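Local structure of putative branched-chain amino acid ABC transporter, periplasmic branched-chain amino acid-binding protein (Pseudomonas protegens Pf-5, 4RU0) at residues Gly144-Tyr149 with Lys436-Arg441; Arg138-Asp143 with Asp426-Ala431; Ala225-Ile230 with Phe257-Asp262. The protein probably binds branched-chain amino acids or related small solutes in the periplasm and delivers them to an ABC transporter for uptake. All coordinates share one frame; numbering follows the deposited sequence.

Contact 1: residues Gly144-Tyr149 with Lys436-Arg441; sequences GTVFPY and KRLVPR
Arg441 reaches along the turn Gly144-Pro148 and closes its guanidinium group on the carbonyl oxygen of Gly144. Its CG is anti to the carbonyl carbon (chi1 -65°), and a bend at chi3 swings the planar end in over the turn. Gly144 O then lies at the guanidinium edge, near its plane, 3.2 Å from Arg441 NH2 in a hydrogen bond, with a weak second bond from NE. From the carbonyl's side the fit is less regular, because NH2 stands 55° out of the carbonyl plane of Gly144. The same NH2 forms a salt bridge with Glu363, which gives the charge a partner beyond the turn. Pro148 runs past the arginine in the opposite direction, its CB 4.0 Å from Arg441 NE and oblique to the guanidinium plane. The backbone fixes the register: Arg441 N donates to Thr145 O at 2.9 Å, in the carbonyl plane and on a lone pair, while Pro440 CA brings a C-H to that oxygen at 3.2 Å. Apolar contact is looser, with Val146 CG1 4.5 Å from Leu438 CD1, and both side chains also rest on Phe432. Arg437, at positive phi, is the first residue to leave helical geometry after helix 418-435, in a Schellman motif, and the extended C-terminal tail that follows is held against a partly buried turn of this periplasmic binding protein fold.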
loop_
_atom_site.group_PDB
_atom_site.type_symbol
_atom_site.label_atom_id
_atom_site.label_comp_id
_atom_site.label_asym_id
_atom_site.label_seq_id
_atom_site.Cartn_x
_atom_site.Cartn_y
_atom_site.Cartn_z
ATOM N N GLY A 144 10.938 -8.069 -11.053
ATOM C CA GLY A 144 12.101 -8.302 -10.220
ATOM C C GLY A 144 13.342 -8.760 -10.963
ATOM O O GLY A 144 14.393 -8.936 -10.349
ATOM N N THR A 145 13.242 -8.960 -12.276
ATOM C CA THR A 145 14.430 -9.299 -13.056
ATOM C C THR A 145 15.267 -8.046 -13.260
ATOM O O THR A 145 16.466 -8.125 -13.524
ATOM C CB THR A 145 14.095 -9.918 -14.434
ATOM O OG1 THR A 145 13.461 -8.938 -15.270
ATOM C CG2 THR A 145 13.200 -11.133 -14.276
ATOM N N VAL A 146 14.622 -6.890 -13.138
ATOM C CA VAL A 146 15.310 -5.610 -13.279
ATOM C C VAL A 146 15.487 -4.968 -11.904
ATOM O O VAL A 146 16.434 -4.219 -11.672
ATOM C CB VAL A 146 14.547 -4.671 -14.232
ATOM C CG1 VAL A 146 15.162 -3.278 -14.257
ATOM C CG2 VAL A 146 14.532 -5.264 -15.636
ATOM N N PHE A 147 14.588 -5.305 -10.981
ATOM C CA PHE A 147 14.635 -4.765 -9.622
ATOM C C PHE A 147 14.733 -5.853 -8.553
ATOM O O PHE A 147 13.776 -6.085 -7.820
ATOM C CB PHE A 147 13.406 -3.897 -9.363
ATOM C CG PHE A 147 13.396 -2.625 -10.149
ATOM C CD1 PHE A 147 12.875 -2.593 -11.430
ATOM C CD2 PHE A 147 13.910 -1.456 -9.608
ATOM C CE1 PHE A 147 12.865 -1.420 -12.154
ATOM C CE2 PHE A 147 13.902 -0.283 -10.325
ATOM C CZ PHE A 147 13.380 -0.262 -11.600
ATOM N N PRO A 148 15.906 -6.494 -8.442
ATOM C CA PRO A 148 16.114 -7.625 -7.531
ATOM C C PRO A 148 15.737 -7.326 -6.081
ATOM O O PRO A 148 15.183 -8.199 -5.416
ATOM C CB PRO A 148 17.621 -7.894 -7.641
ATOM C CG PRO A 148 18.037 -7.273 -8.914
ATOM C CD PRO A 148 17.153 -6.095 -9.115
ATOM N N TYR A 149 16.024 -6.119 -5.603
ATOM C CA TYR A 149 15.820 -5.800 -4.193
ATOM C C TYR A 149 14.811 -4.674 -3.945
ATOM O O TYR A 149 14.846 -4.010 -2.913
ATOM C CB TYR A 149 17.169 -5.467 -3.551
ATOM C CG TYR A 149 18.045 -6.693 -3.457
ATOM C CD1 TYR A 149 18.937 -7.015 -4.473
ATOM C CD2 TYR A 149 17.940 -7.560 -2.375
ATOM C CE1 TYR A 149 19.719 -8.151 -4.400
ATOM C CE2 TYR A 149 18.719 -8.698 -2.294
ATOM C CZ TYR A 149 19.603 -8.991 -3.307
ATOM O OH TYR A 149 20.378 -10.123 -3.227
ATOM N N LYS A 436 19.831 2.486 -17.053
ATOM C CA LYS A 436 20.782 2.280 -15.964
ATOM C C LYS A 436 21.853 1.270 -16.329
ATOM O O LYS A 436 22.758 0.997 -15.528
ATOM C CB LYS A 436 20.055 1.823 -14.698
ATOM C CG LYS A 436 18.957 2.767 -14.237
ATOM C CD LYS A 436 19.492 4.155 -13.953
ATOM C CE LYS A 436 18.424 5.030 -13.308
ATOM N NZ LYS A 436 18.958 6.376 -12.953
ATOM N N ARG A 437 21.739 0.719 -17.537
ATOM C CA ARG A 437 22.645 -0.319 -18.030
ATOM C C ARG A 437 22.753 -1.487 -17.050
ATOM O O ARG A 437 23.834 -1.837 -16.578
ATOM C CB ARG A 437 24.017 0.279 -18.336
ATOM C CG ARG A 437 24.025 1.060 -19.653
ATOM C CD ARG A 437 25.303 1.847 -19.854
ATOM N NE ARG A 437 25.263 3.131 -19.160
ATOM C CZ ARG A 437 26.336 3.744 -18.671
ATOM N NH1 ARG A 437 27.534 3.181 -18.795
ATOM N NH2 ARG A 437 26.212 4.913 -18.052
ATOM N N LEU A 438 21.604 -2.085 -16.753
ATOM C CA LEU A 438 21.527 -3.260 -15.896
ATOM C C LEU A 438 21.308 -4.525 -16.712
ATOM O O LEU A 438 20.583 -4.510 -17.706
ATOM C CB LEU A 438 20.392 -3.109 -14.888
ATOM C CG LEU A 438 20.549 -2.024 -13.826
ATOM C CD1 LEU A 438 19.208 -1.757 -13.171
ATOM C CD2 LEU A 438 21.575 -2.461 -12.795
ATOM N N VAL A 439 21.932 -5.619 -16.290
ATOM C CA VAL A 439 21.671 -6.914 -16.895
ATOM C C VAL A 439 20.546 -7.612 -16.146
ATOM O O VAL A 439 20.702 -7.970 -14.981
ATOM C CB VAL A 439 22.913 -7.814 -16.886
ATOM C CG1 VAL A 439 22.587 -9.152 -17.533
ATOM C CG2 VAL A 439 24.070 -7.134 -17.593
ATOM N N PRO A 440 19.404 -7.806 -16.813
ATOM C CA PRO A 440 18.250 -8.428 -16.158
ATOM C C PRO A 440 18.530 -9.869 -15.739
ATOM O O PRO A 440 19.187 -10.607 -16.474
ATOM C CB PRO A 440 17.158 -8.369 -17.236
ATOM C CG PRO A 440 17.594 -7.277 -18.163
ATOM C CD PRO A 440 19.094 -7.362 -18.180
ATOM N N ARG A 441 18.127 -10.224 -14.534
ATOM C CA ARG A 441 18.237 -11.578 -14.066
ATOM C C ARG A 441 17.438 -12.454 -14.976
ATOM O O ARG A 441 16.365 -12.083 -15.414
ATOM C CB ARG A 441 17.644 -11.705 -12.687
ATOM C CG ARG A 441 18.360 -10.933 -11.628
ATOM C CD ARG A 441 18.078 -11.560 -10.294
ATOM N NE ARG A 441 16.787 -11.176 -9.769
ATOM C CZ ARG A 441 16.072 -11.918 -8.941
ATOM N NH1 ARG A 441 16.527 -13.084 -8.557
ATOM N NH2 ARG A 441 14.910 -11.492 -8.491
#

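Contact 2: residues Arg138-Asp143 with Asp426-Ala431; sequences RTEATD and DEKAAA
Ala429 packs its methyl group against Glu140 of the 3-10 segment and Asp143 just after it, and this is where the contact is tight. Ala429 CB lies 3.7 Å from Asp143 CB, and Glu140 O is equally near it; the closest pair of CA atoms, Glu140 and Ala429, is only 5.0 Å apart. Glu140 and Lys428 extend the packing. With CG between the backbone N and the carbonyl carbon (chi1 64°) and a bend at chi2, Glu140 brings its carboxylate across the lysine chain, so that OE1 meets Lys428 CE at 3.3 Å. The charged atoms themselves do not pair: Lys428 NZ stays 4.1 Å from Glu140 OE1 and hydrogen-bonds to Tyr158, while Thr139 OG1 bonds to Glu195. The other end is looser and wet. Asp143 OD2 and Asp426 OD1 stand 3.8 Å apart, their carboxylate planes turned 64° against each other. One water donates to both of these oxygens, at 2.8 Å from Asp143 OD2 and 3.0 Å from Asp426 OD1. Asp143 OD1 is hydrogen-bonded to Thr145 OG1, and Arg422, salt-bridged to Asp426, probably eases the repulsion between the two acids. No direct hydrogen bond crosses the contact: a 3-10 segment packs on helix 418-435 at an alanine, whose small methyl allows the close backbone approach within this periplasmic binding protein fold.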
loop_
_atom_site.group_PDB
_atom_site.type_symbol
_atom_site.label_atom_id
_atom_site.label_comp_id
_atom_site.label_asym_id
_atom_site.label_seq_id
_atom_site.Cartn_x
_atom_site.Cartn_y
_atom_site.Cartn_z
ATOM N N ARG A 138 8.017 2.301 -7.001
ATOM C CA ARG A 138 8.184 2.133 -8.440
ATOM C C ARG A 138 7.332 0.994 -8.986
ATOM O O ARG A 138 7.534 -0.164 -8.623
ATOM C CB ARG A 138 9.648 1.878 -8.770
ATOM C CG ARG A 138 10.613 2.905 -8.207
ATOM C CD ARG A 138 12.041 2.407 -8.342
ATOM N NE ARG A 138 13.040 3.399 -7.952
ATOM C CZ ARG A 138 13.562 4.301 -8.781
ATOM N NH1 ARG A 138 14.479 5.153 -8.337
ATOM N NH2 ARG A 138 13.162 4.354 -10.052
ATOM N N THR A 139 6.394 1.307 -9.873
ATOM C CA THR A 139 5.543 0.261 -10.426
ATOM C C THR A 139 6.360 -0.714 -11.282
ATOM O O THR A 139 6.092 -1.912 -11.292
ATOM C CB THR A 139 4.365 0.838 -11.268
ATOM O OG1 THR A 139 4.876 1.602 -12.364
ATOM C CG2 THR A 139 3.478 1.730 -10.407
ATOM N N GLU A 140 7.376 -0.210 -11.973
ATOM C CA GLU A 140 8.199 -1.073 -12.810
ATOM C C GLU A 140 9.026 -2.053 -11.975
ATOM O O GLU A 140 9.584 -3.007 -12.508
ATOM C CB GLU A 140 9.113 -0.245 -13.724
ATOM C CG GLU A 140 10.152 0.601 -13.012
ATOM C CD GLU A 140 9.605 1.940 -12.562
ATOM O OE1 GLU A 140 8.386 2.163 -12.729
ATOM O OE2 GLU A 140 10.394 2.767 -12.046
ATOM N N ALA A 141 9.089 -1.838 -10.665
ATOM C CA ALA A 141 9.795 -2.770 -9.793
ATOM C C ALA A 141 8.970 -4.040 -9.582
ATOM O O ALA A 141 9.380 -4.943 -8.847
ATOM C CB ALA A 141 10.132 -2.118 -8.465
ATOM N N THR A 142 7.809 -4.108 -10.225
ATOM C CA THR A 142 7.060 -5.354 -10.295
ATOM C C THR A 142 7.929 -6.418 -10.966
ATOM O O THR A 142 7.926 -7.585 -10.565
ATOM C CB THR A 142 5.741 -5.192 -11.077
ATOM O OG1 THR A 142 4.945 -4.160 -10.481
ATOM C CG2 THR A 142 4.951 -6.489 -11.071
ATOM N N ASP A 143 8.677 -5.999 -11.985
ATOM C CA ASP A 143 9.598 -6.883 -12.691
ATOM C C ASP A 143 10.888 -7.042 -11.891
ATOM O O ASP A 143 11.826 -6.259 -12.040
ATOM C CB ASP A 143 9.899 -6.338 -14.092
ATOM C CG ASP A 143 10.631 -7.343 -14.982
ATOM O OD1 ASP A 143 11.173 -8.346 -14.467
ATOM O OD2 ASP A 143 10.668 -7.122 -16.215
ATOM N N ASP A 426 6.559 -4.609 -18.406
ATOM C CA ASP A 426 7.749 -5.122 -19.082
ATOM C C ASP A 426 8.479 -4.010 -19.830
ATOM O O ASP A 426 9.701 -3.891 -19.744
ATOM C CB ASP A 426 7.388 -6.249 -20.054
ATOM C CG ASP A 426 7.027 -7.546 -19.345
ATOM O OD1 ASP A 426 7.439 -7.732 -18.181
ATOM O OD2 ASP A 426 6.333 -8.385 -19.958
ATOM N N GLU A 427 7.717 -3.188 -20.546
ATOM C CA GLU A 427 8.285 -2.070 -21.293
ATOM C C GLU A 427 9.010 -1.079 -20.388
ATOM O O GLU A 427 10.150 -0.696 -20.650
ATOM C CB GLU A 427 7.193 -1.336 -22.070
ATOM C CG GLU A 427 7.695 -0.073 -22.757
ATOM C CD GLU A 427 6.685 1.058 -22.717
ATOM O OE1 GLU A 427 5.562 0.883 -23.241
ATOM O OE2 GLU A 427 7.019 2.128 -22.160
ATOM N N LYS A 428 8.333 -0.667 -19.324
ATOM C CA LYS A 428 8.862 0.337 -18.412
ATOM C C LYS A 428 10.134 -0.159 -17.712
ATOM O O LYS A 428 11.112 0.575 -17.596
ATOM C CB LYS A 428 7.788 0.719 -17.392
ATOM C CG LYS A 428 8.076 1.990 -16.607
ATOM C CD LYS A 428 6.796 2.507 -15.947
ATOM C CE LYS A 428 7.019 3.830 -15.228
ATOM N NZ LYS A 428 5.717 4.423 -14.799
ATOM N N ALA A 429 10.117 -1.410 -17.262
ATOM C CA ALA A 429 11.268 -2.000 -16.587
ATOM C C ALA A 429 12.452 -2.184 -17.530
ATOM O O ALA A 429 13.606 -2.142 -17.100
ATOM C CB ALA A 429 10.890 -3.332 -15.964
ATOM N N ALA A 430 12.168 -2.397 -18.812
ATOM C CA ALA A 430 13.223 -2.628 -19.792
ATOM C C ALA A 430 13.896 -1.318 -20.156
ATOM O O ALA A 430 15.117 -1.260 -20.307
ATOM C CB ALA A 430 12.667 -3.309 -21.035
ATOM N N ALA A 431 13.091 -0.269 -20.301
ATOM C CA ALA A 431 13.616 1.072 -20.537
ATOM C C ALA A 431 14.567 1.465 -19.407
ATOM O O ALA A 431 15.646 2.004 -19.651
ATOM C CB ALA A 431 12.484 2.076 -20.660
HETATM O O HOH W 1 11.011 -5.917 -19.199
HETATM O O HOH W 2 10.048 -9.197 -17.933
#

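Contact 3: residues Ala225-Ile230 with Phe257-Asp262; sequences AQWRQI and FGFPVD
Phe257 lays one face of its ring over the backbone of helix 224-233 at Trp227 and Arg228. Trp227 CB is the bump beneath it, 4.2 Å from the ring centroid and 28° off the normal, a CH-pi contact. Farther out on the ring, Phe257 CE2 comes to 3.6 Å from Arg228 CB. These residues join helix 224-233 to the loop leaving helix 246-256, the helix of the beta-alpha-beta crossover between parallel strands 237-241 and 264-266. In that loop Gly258, at positive phi, forms a Schellman motif and turns the chain towards strand 264-266. Beyond that turn Phe259 drops into the hollow between Trp227 and Ile230, its CG anti to the backbone N (chi1 -170°). Ile230 CG2 fills one face of the ring, 4.1 Å from its centroid, whereas Trp227 offers its rim: CZ3 lies 3.9 Å from Phe259 CD2, and the two ring planes meet obliquely at 52°. With an alanine at Phe257, Trp227 CB and the backbone at Arg228 would probably lose their aromatic cover, and a gap would open between helix and loop. Deeper in, the indole packs on Ala250 and Thr253 of helix 246-256, and its NE1 is hydrogen-bonded to Gln223.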
loop_
_atom_site.group_PDB
_atom_site.type_symbol
_atom_site.label_atom_id
_atom_site.label_comp_id
_atom_site.label_asym_id
_atom_site.label_seq_id
_atom_site.Cartn_x
_atom_site.Cartn_y
_atom_site.Cartn_z
ATOM N N ALA A 225 -12.177 24.993 -11.313
ATOM C CA ALA A 225 -12.124 24.737 -12.749
ATOM C C ALA A 225 -12.341 23.254 -13.014
ATOM O O ALA A 225 -13.126 22.878 -13.888
ATOM C CB ALA A 225 -10.802 25.200 -13.328
ATOM N N GLN A 226 -11.650 22.425 -12.240
ATOM C CA GLN A 226 -11.756 20.981 -12.358
ATOM C C GLN A 226 -13.199 20.499 -12.192
ATOM O O GLN A 226 -13.723 19.764 -13.038
ATOM C CB GLN A 226 -10.848 20.296 -11.328
ATOM C CG GLN A 226 -9.348 20.400 -11.625
ATOM C CD GLN A 226 -8.743 21.738 -11.239
ATOM O OE1 GLN A 226 -9.441 22.656 -10.797
ATOM N NE2 GLN A 226 -7.433 21.853 -11.397
ATOM N N TRP A 227 -13.855 20.926 -11.118
ATOM C CA TRP A 227 -15.204 20.435 -10.843
ATOM C C TRP A 227 -16.261 21.134 -11.696
ATOM O O TRP A 227 -17.371 20.627 -11.848
ATOM C CB TRP A 227 -15.513 20.565 -9.353
ATOM C CG TRP A 227 -14.760 19.527 -8.591
ATOM C CD1 TRP A 227 -13.578 19.689 -7.918
ATOM C CD2 TRP A 227 -15.096 18.142 -8.487
ATOM N NE1 TRP A 227 -13.174 18.492 -7.378
ATOM C CE2 TRP A 227 -14.087 17.525 -7.712
ATOM C CE3 TRP A 227 -16.157 17.364 -8.961
ATOM C CZ2 TRP A 227 -14.112 16.166 -7.403
ATOM C CZ3 TRP A 227 -16.178 16.013 -8.654
ATOM C CH2 TRP A 227 -15.162 15.429 -7.880
ATOM N N ARG A 228 -15.909 22.281 -12.270
ATOM C CA ARG A 228 -16.752 22.916 -13.280
ATOM C C ARG A 228 -16.719 22.063 -14.544
ATOM O O ARG A 228 -17.733 21.850 -15.200
ATOM C CB ARG A 228 -16.279 24.347 -13.565
ATOM C CG ARG A 228 -16.983 25.032 -14.705
ATOM C CD ARG A 228 -16.612 26.517 -14.775
ATOM N NE ARG A 228 -15.233 26.724 -15.216
ATOM C CZ ARG A 228 -14.238 27.155 -14.441
ATOM N NH1 ARG A 228 -14.453 27.444 -13.160
ATOM N NH2 ARG A 228 -13.024 27.313 -14.954
ATOM N N GLN A 229 -15.537 21.559 -14.871
ATOM C CA GLN A 229 -15.393 20.670 -16.007
ATOM C C GLN A 229 -16.181 19.376 -15.787
ATOM O O GLN A 229 -16.873 18.896 -16.687
ATOM C CB GLN A 229 -13.926 20.353 -16.254
ATOM C CG GLN A 229 -13.703 19.328 -17.352
ATOM C CD GLN A 229 -12.232 19.079 -17.612
ATOM O OE1 GLN A 229 -11.380 19.867 -17.204
ATOM N NE2 GLN A 229 -11.924 17.971 -18.280
ATOM N N ILE A 230 -16.080 18.829 -14.580
ATOM C CA ILE A 230 -16.741 17.578 -14.242
ATOM C C ILE A 230 -18.260 17.724 -14.271
ATOM O O ILE A 230 -18.960 16.820 -14.728
ATOM C CB ILE A 230 -16.273 17.073 -12.860
ATOM C CG1 ILE A 230 -14.857 16.501 -12.975
ATOM C CG2 ILE A 230 -17.225 16.026 -12.301
ATOM C CD1 ILE A 230 -14.153 16.309 -11.643
ATOM N N PHE A 257 -20.504 21.752 -6.382
ATOM C CA PHE A 257 -20.904 21.705 -7.786
ATOM C C PHE A 257 -22.000 20.669 -8.050
ATOM O O PHE A 257 -22.418 20.479 -9.182
ATOM C CB PHE A 257 -19.696 21.416 -8.678
ATOM C CG PHE A 257 -18.917 22.646 -9.065
ATOM C CD1 PHE A 257 -17.947 23.170 -8.219
ATOM C CD2 PHE A 257 -19.146 23.271 -10.283
ATOM C CE1 PHE A 257 -17.222 24.299 -8.580
ATOM C CE2 PHE A 257 -18.424 24.402 -10.650
ATOM C CZ PHE A 257 -17.462 24.915 -9.795
ATOM N N GLY A 258 -22.457 19.998 -7.004
ATOM C CA GLY A 258 -23.586 19.095 -7.121
ATOM C C GLY A 258 -23.272 17.727 -7.690
ATOM O O GLY A 258 -24.188 16.988 -8.062
ATOM N N PHE A 259 -21.993 17.371 -7.767
ATOM C CA PHE A 259 -21.643 16.036 -8.242
ATOM C C PHE A 259 -21.846 15.031 -7.111
ATOM O O PHE A 259 -21.463 15.291 -5.972
ATOM C CB PHE A 259 -20.209 15.984 -8.764
ATOM C CG PHE A 259 -19.885 14.702 -9.483
ATOM C CD1 PHE A 259 -20.232 14.535 -10.816
ATOM C CD2 PHE A 259 -19.262 13.654 -8.816
ATOM C CE1 PHE A 259 -19.957 13.355 -11.474
ATOM C CE2 PHE A 259 -18.979 12.469 -9.466
ATOM C CZ PHE A 259 -19.326 12.315 -10.798
ATOM N N PRO A 260 -22.482 13.888 -7.414
ATOM C CA PRO A 260 -22.825 12.914 -6.367
ATOM C C PRO A 260 -21.591 12.212 -5.812
ATOM O O PRO A 260 -20.836 11.557 -6.531
ATOM C CB PRO A 260 -23.764 11.929 -7.080
ATOM C CG PRO A 260 -23.505 12.113 -8.535
ATOM C CD PRO A 260 -23.030 13.521 -8.731
ATOM N N VAL A 261 -21.404 12.354 -4.510
ATOM C CA VAL A 261 -20.180 11.944 -3.845
ATOM C C VAL A 261 -20.009 10.426 -3.837
ATOM O O VAL A 261 -18.887 9.917 -3.762
ATOM C CB VAL A 261 -20.155 12.506 -2.399
ATOM C CG1 VAL A 261 -18.950 12.003 -1.628
ATOM C CG2 VAL A 261 -20.156 14.028 -2.451
ATOM N N ASP A 262 -21.112 9.693 -3.939
ATOM C CA ASP A 262 -21.014 8.235 -3.955
ATOM C C ASP A 262 -20.734 7.717 -5.369
ATOM O O ASP A 262 -20.769 6.513 -5.621
ATOM C CB ASP A 262 -22.282 7.595 -3.377
ATOM C CG ASP A 262 -23.514 7.872 -4.213
ATOM O OD1 ASP A 262 -23.525 8.871 -4.962
ATOM O OD2 ASP A 262 -24.475 7.084 -4.112
#

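Contacts 1 and 2 are neighbours, with centres about 9 Å apart, and both bring the loop between strands 131-132 and 150-151 against the C-terminal region: contact 2 uses helix 418-435, contact 1 the tail after it. They touch directly, Val146 CG1 lying 3.4 Å from Ala429 O. The chain order is 138-143, 144-149, 426-431, 436-441, and the adjacent loop segments meet the helix and then its tail. Contact 3 is nested within the sequence they enclose, its centre about 43 Å from that of contact 1 and about 34 Å from that of contact 2. It packs elements flanking parallel strands of the seven-stranded sheet, so long chain closure and local packing are separate parts of the fold.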